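Local coordinates for protein aminotransferase (Neisseria meningitidis Z2491, PDB 3JTX) that is probably a pyridoxal-phosphate-dependent aminotransferase of the class I and II family, moving amino groups between amino acids and keto acids, at residues F194-Q197 against D198-F202. Residues are numbered along the deposited sequence; the frame is centred on the assembly and turned at random.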
# COMPACT_ATOMS: atom_id res chain seq x y z
N PHE A 194 18.68 -23.64 3.34
CA PHE A 194 19.90 -22.86 3.18
C PHE A 194 20.87 -23.55 2.20
O PHE A 194 21.48 -22.88 1.36
CB PHE A 194 20.60 -22.61 4.53
CG PHE A 194 19.89 -21.62 5.44
CD1 PHE A 194 19.16 -20.54 4.93
CD2 PHE A 194 20.00 -21.74 6.82
CE1 PHE A 194 18.55 -19.65 5.78
CE2 PHE A 194 19.38 -20.84 7.66
CZ PHE A 194 18.66 -19.81 7.16
N ASP A 195 21.01 -24.86 2.31
CA ASP A 195 21.87 -25.60 1.40
C ASP A 195 21.33 -25.50 -0.04
O ASP A 195 22.11 -25.32 -0.98
CB ASP A 195 22.04 -27.05 1.85
CG ASP A 195 22.90 -27.19 3.14
OD1 ASP A 195 23.70 -26.29 3.45
OD2 ASP A 195 22.79 -28.21 3.83
N LEU A 196 20.01 -25.61 -0.21
CA LEU A 196 19.39 -25.40 -1.52
C LEU A 196 19.65 -23.98 -2.05
O LEU A 196 19.94 -23.79 -3.24
CB LEU A 196 17.89 -25.72 -1.48
CG LEU A 196 17.54 -27.22 -1.50
CD1 LEU A 196 16.13 -27.42 -1.02
CD2 LEU A 196 17.73 -27.83 -2.90
N GLN A 197 19.59 -22.99 -1.17
CA GLN A 197 19.92 -21.62 -1.54
C GLN A 197 21.37 -21.51 -2.04
O GLN A 197 21.63 -20.83 -3.04
CB GLN A 197 19.68 -20.65 -0.38
CG GLN A 197 19.85 -19.19 -0.75
CD GLN A 197 19.54 -18.25 0.40
OE1 GLN A 197 20.13 -18.38 1.48
NE2 GLN A 197 18.57 -17.34 0.20
N ASP A 198 22.31 -22.15 -1.36
CA ASP A 198 23.71 -22.10 -1.80
C ASP A 198 23.87 -22.73 -3.16
O ASP A 198 24.69 -22.30 -3.94
CB ASP A 198 24.64 -22.81 -0.80
CG ASP A 198 24.83 -22.02 0.47
OD1 ASP A 198 24.61 -20.80 0.45
OD2 ASP A 198 25.18 -22.61 1.51
N LYS A 199 23.08 -23.76 -3.43
CA LYS A 199 23.16 -24.47 -4.70
C LYS A 199 22.53 -23.65 -5.84
O LYS A 199 23.11 -23.54 -6.93
CB LYS A 199 22.46 -25.82 -4.56
CG LYS A 199 22.60 -26.75 -5.74
CD LYS A 199 22.39 -28.20 -5.31
CE LYS A 199 22.29 -29.15 -6.48
NZ LYS A 199 23.58 -29.27 -7.22
N TYR A 200 21.37 -23.05 -5.59
CA TYR A 200 20.55 -22.46 -6.66
C TYR A 200 20.38 -20.94 -6.62
O TYR A 200 19.97 -20.36 -7.62
CB TYR A 200 19.16 -23.10 -6.67
CG TYR A 200 19.18 -24.56 -7.01
CD1 TYR A 200 19.61 -24.98 -8.27
CD2 TYR A 200 18.76 -25.51 -6.10
CE1 TYR A 200 19.63 -26.31 -8.60
CE2 TYR A 200 18.77 -26.86 -6.43
CZ TYR A 200 19.21 -27.25 -7.68
OH TYR A 200 19.24 -28.57 -8.04
N GLY A 201 20.67 -20.29 -5.49
CA GLY A 201 20.74 -18.83 -5.44
C GLY A 201 19.46 -18.02 -5.32
O GLY A 201 19.48 -16.79 -5.51
N PHE A 202 18.34 -18.66 -5.00
CA PHE A 202 17.07 -17.95 -4.79
C PHE A 202 17.10 -17.13 -3.48
O PHE A 202 17.95 -17.35 -2.62
CB PHE A 202 15.89 -18.93 -4.73
CG PHE A 202 16.07 -20.06 -3.75
CD1 PHE A 202 15.86 -19.87 -2.40
CD2 PHE A 202 16.45 -21.33 -4.20
CE1 PHE A 202 16.03 -20.92 -1.50
CE2 PHE A 202 16.62 -22.37 -3.31
CZ PHE A 202 16.41 -22.17 -1.95
O HOH W 1 25.58 -25.28 1.51
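Gln197 holds the chain that doubles back from the end of helix 187-200: NE2 donates to Phe202 O (2.9 Å, 157° at the hydrogen), with that oxygen close to the amide plane. CG anti to the backbone N (chi1 -173°) and an extended chain carry the amide out beside the helix to meet it. Arg232 hydrogen-bonds OE1; with NE2 also donating, the two bonds probably set which way round the amide lies. In the backbone, Gly201 N still donates to Gln197 O (2.7 Å), but Gly201 has positive phi (81°), which suits glycine.

Among apolar contacts, buried Phe202 suits its place because a flat ring can lie against the helix backbone: Gln197 CA makes a CH-pi contact over one face, 3.9 Å from the centroid, while Leu196 CB meets the edge at CZ. Leu196 CD2 lies 3.8 Å from Tyr200 CE2, in that ring's plane, and Trp166 stacks on Tyr200.

On the exposed side, Asp195 OD1 and Asp198 OD2 stand 4.4 Å apart, and one water donates to both. Arg232 forms a salt bridge with Asp198 OD1, probably easing the repulsion. Amide bond and ring packing tie the returning chain to the last helical turn, consistent with a compact beta-alpha-beta link into strand 203-207.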